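Local coordinates for probable transcriptional regulator, ArsR family protein (Rhodococcus sp. RHA1, PDB 3F6O) that probably binds DNA as a dimer through a winged helix-turn-helix domain and regulates transcription, at residues A[9-14]-A[58-63]; A[17-22]-A[46-51]; A[31-36]-A[69-74]. One frame throughout, in Å; residues are numbered along the deposited sequence.

Contact 1: A[9-14]-A[58-63]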
loop_
_atom_site.group_PDB
_atom_site.type_symbol
_atom_site.label_atom_id
_atom_site.label_comp_id
_atom_site.label_asym_id
_atom_site.label_seq_id
_atom_site.Cartn_x
_atom_site.Cartn_y
_atom_site.Cartn_z
ATOM N N ASN A 9 1.818 -4.504 6.764
ATOM C CA ASN A 9 0.470 -4.009 6.987
ATOM C C ASN A 9 0.410 -2.513 7.237
ATOM O O ASN A 9 -0.331 -1.788 6.553
ATOM C CB ASN A 9 -0.167 -4.735 8.176
ATOM C CG ASN A 9 -0.297 -6.234 7.953
ATOM O OD1 ASN A 9 -0.286 -6.730 6.810
ATOM N ND2 ASN A 9 -0.426 -6.969 9.052
ATOM N N GLY A 10 1.201 -2.041 8.203
ATOM C CA GLY A 10 1.166 -0.629 8.561
ATOM C C GLY A 10 1.779 0.277 7.498
ATOM O O GLY A 10 1.361 1.411 7.325
ATOM N N ILE A 11 2.808 -0.216 6.823
ATOM C CA ILE A 11 3.455 0.529 5.730
ATOM C C ILE A 11 2.438 0.816 4.619
ATOM O O ILE A 11 2.304 1.941 4.156
ATOM C CB ILE A 11 4.706 -0.236 5.226
ATOM C CG1 ILE A 11 5.879 -0.023 6.210
ATOM C CG2 ILE A 11 5.113 0.180 3.791
ATOM C CD1 ILE A 11 7.033 -0.953 5.922
ATOM N N PHE A 12 1.711 -0.209 4.201
ATOM C CA PHE A 12 0.704 -0.006 3.177
ATOM C C PHE A 12 -0.519 0.774 3.689
ATOM O O PHE A 12 -1.034 1.616 2.973
ATOM C CB PHE A 12 0.289 -1.337 2.568
ATOM C CG PHE A 12 1.295 -1.913 1.640
ATOM C CD1 PHE A 12 1.697 -1.210 0.506
ATOM C CD2 PHE A 12 1.784 -3.187 1.850
ATOM C CE1 PHE A 12 2.622 -1.778 -0.366
ATOM C CE2 PHE A 12 2.704 -3.770 0.965
ATOM C CZ PHE A 12 3.119 -3.056 -0.141
ATOM N N GLN A 13 -0.954 0.544 4.932
ATOM C CA GLN A 13 -2.066 1.336 5.481
ATOM C C GLN A 13 -1.767 2.840 5.488
ATOM O O GLN A 13 -2.663 3.677 5.271
ATOM C CB GLN A 13 -2.412 0.857 6.903
ATOM C CG GLN A 13 -3.649 1.524 7.489
ATOM C CD GLN A 13 -4.920 1.156 6.771
ATOM O OE1 GLN A 13 -5.369 0.020 6.841
ATOM N NE2 GLN A 13 -5.523 2.126 6.076
ATOM N N ALA A 14 -0.504 3.179 5.736
ATOM C CA ALA A 14 -0.082 4.567 5.760
ATOM C C ALA A 14 -0.311 5.209 4.397
ATOM O O ALA A 14 -0.771 6.345 4.321
ATOM C CB ALA A 14 1.368 4.696 6.198
ATOM N N SER A 58 4.440 4.010 11.569
ATOM C CA SER A 58 4.665 3.047 10.504
ATOM C C SER A 58 6.074 3.122 9.861
ATOM O O SER A 58 6.402 2.316 8.970
ATOM C CB SER A 58 3.551 3.170 9.452
ATOM O OG SER A 58 3.518 4.479 8.905
ATOM N N GLY A 59 6.913 4.055 10.307
ATOM C CA GLY A 59 8.318 4.131 9.849
ATOM C C GLY A 59 8.588 5.008 8.627
ATOM O O GLY A 59 9.717 5.077 8.159
ATOM N N TRP A 60 7.547 5.664 8.091
ATOM C CA TRP A 60 7.689 6.502 6.870
ATOM C C TRP A 60 8.423 7.825 7.130
ATOM O O TRP A 60 9.059 8.361 6.226
ATOM C CB TRP A 60 6.300 6.806 6.247
ATOM C CG TRP A 60 5.774 5.685 5.413
ATOM C CD1 TRP A 60 4.822 4.782 5.760
ATOM C CD2 TRP A 60 6.218 5.320 4.099
ATOM N NE1 TRP A 60 4.617 3.881 4.718
ATOM C CE2 TRP A 60 5.476 4.192 3.698
ATOM C CE3 TRP A 60 7.170 5.854 3.212
ATOM C CZ2 TRP A 60 5.641 3.589 2.442
ATOM C CZ3 TRP A 60 7.322 5.252 1.965
ATOM C CH2 TRP A 60 6.586 4.125 1.610
ATOM N N ILE A 61 8.294 8.376 8.338
ATOM C CA ILE A 61 8.963 9.634 8.690
ATOM C C ILE A 61 9.582 9.539 10.086
ATOM O O ILE A 61 9.219 8.657 10.868
ATOM C CB ILE A 61 8.034 10.913 8.620
ATOM C CG1 ILE A 61 7.056 10.936 9.815
ATOM C CG2 ILE A 61 7.334 11.017 7.238
ATOM C CD1 ILE A 61 6.086 12.143 9.897
ATOM N N ARG A 62 10.501 10.467 10.376
ATOM C CA ARG A 62 10.963 10.723 11.727
ATOM C C ARG A 62 10.660 12.161 12.054
ATOM O O ARG A 62 10.790 13.043 11.198
ATOM C CB ARG A 62 12.479 10.599 11.816
ATOM C CG ARG A 62 13.038 9.219 11.727
ATOM C CD ARG A 62 14.451 9.277 12.283
ATOM N NE ARG A 62 15.247 8.139 11.861
ATOM C CZ ARG A 62 16.282 7.656 12.545
ATOM N NH1 ARG A 62 16.941 6.601 12.069
ATOM N NH2 ARG A 62 16.646 8.216 13.704
ATOM N N THR A 63 10.270 12.403 13.303
ATOM C CA THR A 63 10.013 13.750 13.756
ATOM C C THR A 63 10.764 14.010 15.045
ATOM O O THR A 63 11.127 13.071 15.775
ATOM C CB THR A 63 8.527 14.066 13.965
ATOM O OG1 THR A 63 8.043 13.425 15.150
ATOM C CG2 THR A 63 7.675 13.632 12.742
#

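Contact 2: A[17-22]-A[46-51]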
loop_
_atom_site.group_PDB
_atom_site.type_symbol
_atom_site.label_atom_id
_atom_site.label_comp_id
_atom_site.label_asym_id
_atom_site.label_seq_id
_atom_site.Cartn_x
_atom_site.Cartn_y
_atom_site.Cartn_z
ATOM N N ASP A 17 -4.068 6.704 2.627
ATOM C CA ASP A 17 -4.647 8.040 2.848
ATOM C C ASP A 17 -3.989 9.096 1.958
ATOM O O ASP A 17 -2.746 9.186 1.886
ATOM C CB ASP A 17 -4.517 8.425 4.326
ATOM C CG ASP A 17 -5.143 9.762 4.643
ATOM O OD1 ASP A 17 -6.362 9.801 4.877
ATOM O OD2 ASP A 17 -4.424 10.789 4.663
ATOM N N PRO A 18 -4.816 9.912 1.284
ATOM C CA PRO A 18 -4.270 10.907 0.372
ATOM C C PRO A 18 -3.500 12.052 1.058
ATOM O O PRO A 18 -2.558 12.609 0.454
ATOM C CB PRO A 18 -5.534 11.458 -0.348
ATOM C CG PRO A 18 -6.647 11.246 0.630
ATOM C CD PRO A 18 -6.304 9.948 1.336
ATOM N N THR A 19 -3.902 12.421 2.273
ATOM C CA THR A 19 -3.164 13.421 3.046
ATOM C C THR A 19 -1.745 12.928 3.345
ATOM O O THR A 19 -0.749 13.665 3.176
ATOM C CB THR A 19 -3.856 13.772 4.378
ATOM O OG1 THR A 19 -5.176 14.262 4.116
ATOM C CG2 THR A 19 -3.055 14.878 5.110
ATOM N N ARG A 20 -1.664 11.686 3.814
ATOM C CA ARG A 20 -0.373 11.086 4.124
ATOM C C ARG A 20 0.495 10.960 2.881
ATOM O O ARG A 20 1.682 11.251 2.940
ATOM C CB ARG A 20 -0.551 9.744 4.835
ATOM C CG ARG A 20 -1.179 9.919 6.218
ATOM C CD ARG A 20 -1.043 8.646 7.037
ATOM N NE ARG A 20 -1.869 7.498 6.605
ATOM C CZ ARG A 20 -3.035 7.124 7.145
ATOM N NH1 ARG A 20 -3.636 7.892 8.062
ATOM N NH2 ARG A 20 -3.632 5.987 6.751
ATOM N N ARG A 21 -0.085 10.527 1.753
ATOM C CA ARG A 21 0.700 10.462 0.501
ATOM C C ARG A 21 1.205 11.853 0.104
ATOM O O ARG A 21 2.357 11.985 -0.332
ATOM C CB ARG A 21 -0.079 9.813 -0.656
ATOM C CG ARG A 21 -0.320 8.295 -0.490
ATOM C CD ARG A 21 -0.804 7.640 -1.802
ATOM N NE ARG A 21 -1.890 8.412 -2.426
ATOM C CZ ARG A 21 -3.170 8.257 -2.128
ATOM N NH1 ARG A 21 -3.528 7.331 -1.243
ATOM N NH2 ARG A 21 -4.106 8.995 -2.731
ATOM N N ALA A 22 0.370 12.885 0.289
ATOM C CA ALA A 22 0.764 14.276 -0.023
ATOM C C ALA A 22 1.909 14.797 0.852
ATOM O O ALA A 22 2.836 15.519 0.401
ATOM C CB ALA A 22 -0.441 15.207 0.094
ATOM N N PRO A 46 -5.340 18.665 15.413
ATOM C CA PRO A 46 -5.430 17.307 15.992
ATOM C C PRO A 46 -5.637 16.214 14.941
ATOM O O PRO A 46 -4.993 15.148 15.013
ATOM C CB PRO A 46 -6.670 17.398 16.894
ATOM C CG PRO A 46 -6.678 18.842 17.337
ATOM C CD PRO A 46 -6.312 19.579 16.056
ATOM N N SER A 47 -6.511 16.470 13.977
ATOM C CA SER A 47 -6.744 15.518 12.891
ATOM C C SER A 47 -5.495 15.339 12.025
ATOM O O SER A 47 -5.183 14.226 11.601
ATOM C CB SER A 47 -7.921 15.935 12.016
ATOM O OG SER A 47 -9.102 16.016 12.805
ATOM N N PHE A 48 -4.778 16.433 11.798
ATOM C CA PHE A 48 -3.526 16.358 11.033
ATOM C C PHE A 48 -2.449 15.596 11.793
ATOM O O PHE A 48 -1.728 14.789 11.209
ATOM C CB PHE A 48 -3.013 17.734 10.630
ATOM C CG PHE A 48 -1.813 17.675 9.685
ATOM C CD1 PHE A 48 -1.959 17.233 8.364
ATOM C CD2 PHE A 48 -0.555 18.042 10.131
ATOM C CE1 PHE A 48 -0.831 17.176 7.475
ATOM C CE2 PHE A 48 0.569 17.988 9.268
ATOM C CZ PHE A 48 0.413 17.564 7.936
ATOM N N MET A 49 -2.366 15.843 13.095
ATOM C CA MET A 49 -1.435 15.125 13.956
ATOM C C MET A 49 -1.636 13.608 13.941
ATOM O O MET A 49 -0.686 12.860 14.082
ATOM C CB MET A 49 -1.445 15.700 15.380
ATOM C CG MET A 49 -0.778 17.101 15.522
ATOM S SD MET A 49 0.869 17.254 14.791
ATOM C CE MET A 49 1.738 15.915 15.581
ATOM N N LYS A 50 -2.872 13.160 13.754
ATOM C CA LYS A 50 -3.147 11.721 13.592
ATOM C C LYS A 50 -2.411 11.148 12.378
ATOM O O LYS A 50 -1.847 10.057 12.438
ATOM C CB LYS A 50 -4.653 11.480 13.473
ATOM C CG LYS A 50 -5.294 11.158 14.794
ATOM C CD LYS A 50 -6.641 11.816 14.940
ATOM C CE LYS A 50 -7.748 11.078 14.256
ATOM N NZ LYS A 50 -9.037 11.612 14.827
ATOM N N HIS A 51 -2.378 11.911 11.299
ATOM C CA HIS A 51 -1.621 11.492 10.104
ATOM C C HIS A 51 -0.106 11.504 10.317
ATOM O O HIS A 51 0.595 10.564 9.954
ATOM C CB HIS A 51 -2.007 12.349 8.900
ATOM C CG HIS A 51 -3.429 12.171 8.487
ATOM N ND1 HIS A 51 -3.951 10.937 8.184
ATOM C CD2 HIS A 51 -4.443 13.057 8.343
ATOM C CE1 HIS A 51 -5.229 11.067 7.860
ATOM N NE2 HIS A 51 -5.551 12.346 7.946
#

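Contact 3: A[31-36]-A[69-74]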
loop_
_atom_site.group_PDB
_atom_site.type_symbol
_atom_site.label_atom_id
_atom_site.label_comp_id
_atom_site.label_asym_id
_atom_site.label_seq_id
_atom_site.Cartn_x
_atom_site.Cartn_y
_atom_site.Cartn_z
ATOM N N PRO A 31 13.234 18.178 4.335
ATOM C CA PRO A 31 12.524 18.232 5.632
ATOM C C PRO A 31 11.641 19.479 5.788
ATOM O O PRO A 31 11.765 20.444 5.000
ATOM C CB PRO A 31 13.671 18.241 6.654
ATOM C CG PRO A 31 14.838 18.943 5.864
ATOM C CD PRO A 31 14.698 18.358 4.491
ATOM N N ALA A 32 10.792 19.464 6.817
ATOM C CA ALA A 32 9.803 20.514 7.044
ATOM C C ALA A 32 9.264 20.406 8.463
ATOM O O ALA A 32 9.360 19.347 9.096
ATOM C CB ALA A 32 8.649 20.380 6.012
ATOM N N THR A 33 8.702 21.494 8.973
ATOM C CA THR A 33 8.008 21.473 10.252
ATOM C C THR A 33 6.553 21.020 10.044
ATOM O O THR A 33 6.027 21.107 8.941
ATOM C CB THR A 33 7.973 22.862 10.920
ATOM O OG1 THR A 33 7.183 23.757 10.125
ATOM C CG2 THR A 33 9.384 23.418 11.092
ATOM N N VAL A 34 5.923 20.523 11.099
ATOM C CA VAL A 34 4.496 20.187 11.051
ATOM C C VAL A 34 3.632 21.371 10.570
ATOM O O VAL A 34 2.723 21.188 9.760
ATOM C CB VAL A 34 4.010 19.653 12.432
ATOM C CG1 VAL A 34 2.464 19.632 12.519
ATOM C CG2 VAL A 34 4.609 18.267 12.712
ATOM N N SER A 35 3.924 22.591 11.047
ATOM C CA SER A 35 3.065 23.740 10.716
ATOM C C SER A 35 3.134 24.031 9.222
ATOM O O SER A 35 2.148 24.368 8.583
ATOM C CB SER A 35 3.436 24.960 11.550
ATOM O OG SER A 35 4.461 25.677 10.892
ATOM N N GLU A 36 4.310 23.837 8.653
ATOM C CA GLU A 36 4.519 23.956 7.232
ATOM C C GLU A 36 3.737 22.874 6.461
ATOM O O GLU A 36 3.015 23.178 5.490
ATOM C CB GLU A 36 6.017 23.820 7.033
ATOM C CG GLU A 36 6.527 24.171 5.754
ATOM C CD GLU A 36 8.056 24.061 5.695
ATOM O OE1 GLU A 36 8.796 24.037 6.764
ATOM O OE2 GLU A 36 8.497 24.019 4.535
ATOM N N VAL A 69 8.036 23.536 18.179
ATOM C CA VAL A 69 8.404 23.248 16.789
ATOM C C VAL A 69 8.714 21.770 16.643
ATOM O O VAL A 69 9.528 21.246 17.392
ATOM C CB VAL A 69 9.644 24.031 16.381
ATOM C CG1 VAL A 69 10.007 23.757 14.897
ATOM C CG2 VAL A 69 9.436 25.528 16.627
ATOM N N ARG A 70 8.085 21.118 15.663
ATOM C CA ARG A 70 8.317 19.698 15.388
ATOM C C ARG A 70 8.845 19.538 13.961
ATOM O O ARG A 70 8.118 19.795 13.002
ATOM C CB ARG A 70 7.023 18.861 15.602
ATOM C CG ARG A 70 7.216 17.362 15.338
ATOM C CD ARG A 70 6.042 16.489 15.784
ATOM N NE ARG A 70 5.847 16.526 17.233
ATOM C CZ ARG A 70 6.471 15.754 18.122
ATOM N NH1 ARG A 70 7.351 14.824 17.746
ATOM N NH2 ARG A 70 6.199 15.904 19.420
ATOM N N THR A 71 10.107 19.127 13.815
ATOM C CA THR A 71 10.684 18.918 12.493
ATOM C C THR A 71 10.412 17.508 12.025
ATOM O O THR A 71 10.364 16.584 12.846
ATOM C CB THR A 71 12.210 19.234 12.471
ATOM O OG1 THR A 71 12.866 18.436 13.456
ATOM C CG2 THR A 71 12.434 20.714 12.839
ATOM N N CYS A 72 10.212 17.350 10.721
ATOM C CA CYS A 72 9.887 16.058 10.110
ATOM C C CYS A 72 10.825 15.771 8.956
ATOM O O CYS A 72 11.201 16.682 8.164
ATOM C CB CYS A 72 8.443 16.041 9.576
ATOM S SG CYS A 72 7.191 16.512 10.790
ATOM N N ALA A 73 11.201 14.505 8.830
ATOM C CA ALA A 73 11.967 14.082 7.666
ATOM C C ALA A 73 11.535 12.692 7.216
ATOM O O ALA A 73 11.189 11.841 8.038
ATOM C CB ALA A 73 13.466 14.073 7.978
ATOM N N ILE A 74 11.620 12.460 5.916
ATOM C CA ILE A 74 11.226 11.193 5.336
ATOM C C ILE A 74 12.264 10.124 5.655
ATOM O O ILE A 74 13.463 10.427 5.855
ATOM C CB ILE A 74 10.943 11.337 3.796
ATOM C CG1 ILE A 74 9.979 10.245 3.323
ATOM C CG2 ILE A 74 12.257 11.455 2.983
ATOM C CD1 ILE A 74 9.506 10.422 1.884
#

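Contact 1: A[9-14]-A[58-63]
Gly10 and Ser58 bring the two backbones closest, their CA atoms 5.4 Å apart, where helix 5-15 passes the turn that leads from helix 45-57 into strand 61-66. Gly59 ends helix 45-57 in a Schellman motif with positive phi, and the chain then swings Trp60 against residues 11-14. The indole supplies the polar bond of the contact: Trp60 NE1 donates to Ile11 O at 3.1 Å, with an N-H...O angle of 160°. The carbonyl oxygen lies at the ring edge, close to the indole plane, and the donor reaches it from the side of the C=O bond (C=O...N 115°). This bond gives the buried indole N-H an acceptor and, together with the contacts of Ile11 and Ala14, helps fix the rotation of the ring. Ile11 adds a second grip, its CG2 branch touching Trp60 CZ2 at 3.7 Å while the two side chains cross at about a right angle. CG2 stands anti to the backbone N of Ile11, and the other branch, CG1, turns instead to Ser58 O. On the pyrrole side, Ala14 CB presses on Trp60 CD1 at 3.5 Å, approaching the ring obliquely. The same methyl meets Ser58 OG, also at 3.5 Å. That hydroxyl is hydrogen-bonded to Phe54 O in the last turns of helix 45-57, and Ser58 CB rests 3.5 Å from Gly10 O. Phe79 packs edge-to-face with Trp60, and Ala81 and Val82 of helix 77-94 touch Ile11. Gln13 reaches the Gln13 of the second subunit. The contact thus ties the N-terminal helix, which takes part in the dimer interface, to the start of the wing in a winged helix-turn-helix fold.

Contact 2: A[17-22]-A[46-51]
His51 points its imidazole at the start of helix 18-28, where Asp17 and Thr19 lie over one face of the ring and Arg20 comes to its edge. Asp17 sets its carboxylate at 25° to the ring plane, with OD2 3.3 Å from His51 CE1 and offset toward the rim. Thr19 CB makes a CH-pi contact, 4.3 Å from the centroid of the His51 ring and close to its normal. Arg20 NH1 lies near the imidazole plane and gives a weak hydrogen bond to His51 ND1 at 3.1 Å, bent to 131°, the guanidinium being turned well out of the ring plane. Its aliphatic part also packs, Arg20 CG lying 3.5 Å from His51 ND1. Helices 18-28 and 45-57 are the first and third of the three-helix core, and their short segments cross at -69° with axes 10.4 Å apart; helices 34-38 and 45-57 form the helix-turn-helix, and 45-57, which carries His51, is probably the recognition helix, as in other ArsR-type domains. Asp17 is the N-cap of helix 18-28, accepting from Arg20 N with the anti lone pair of OD2 at 3.0 Å. With CG anti to the backbone N, the carboxylate accepts this capping bond and also lies over the imidazole face. A bend at chi3 folds the Arg20 chain so that Asp17 CB covers one guanidinium face, while NE and NH2 bind Ala14 O and Gln13 O. Farther along, Thr19 CG2 meets the edge of Phe48 at CE1, 4.0 Å away.

Contact 3: A[31-36]-A[69-74]
Ala32 and Cys72 form an antiparallel hydrogen-bonded pair that satisfies both backbone groups of each residue. Ala32 N donates to Cys72 O at 3.1 Å, and Cys72 N returns a shorter bond to Ala32 O at 2.7 Å. Two residues on, Val34 N donates to Arg70 O at 3.0 Å; Thr33 CA adds a CA-H...O contact of 3.2 Å to that same oxygen. The strand turns into a helix here, and a capping box serves the amides: Glu36 N donates to Thr33 OG1 at 3.2 Å, while Thr33 N makes a weak bond to Glu36 OE1. In Thr33, chi1 of 66° places OG1 between the backbone N and the carbonyl carbon, where it meets Glu36 N, and CG2 lies against Val69 CG1. Val34 CG2 packs on Cys72 SG at 3.7 Å and alongside the Arg70 chain, whose guanidinium goes on to Thr63 OG1. Glu36 OE2 pairs with Arg26. Strand 69-74 lies in the middle of the three-stranded sheet, between 32-33 and 61-66; Leu27 of helix 18-28 touches Ala32, and helix 45-57 packs against Val34.

In the fold
All three contacts lie within the ArsR-type helix-turn-helix region. Contact 1 is near the chain centre, with contact 2 about 11 Å and contact 3 about 16 Å away, centre to centre; contacts 2 and 3 are about 13 Å apart. Along the chain, contact 1 encloses contact 2, while the segments of contact 3 alternate with those of both others. Arg20 joins contact 2 to contact 1 through the carbonyls of Gln13 and Ala14, strands 61-66 and 69-74 pair between contacts 1 and 3, and Met49 meets Val34 between contacts 2 and 3. Dimer-facing helix, helix-turn-helix and wing are thus connected, consistent with a dimeric DNA-binding regulator.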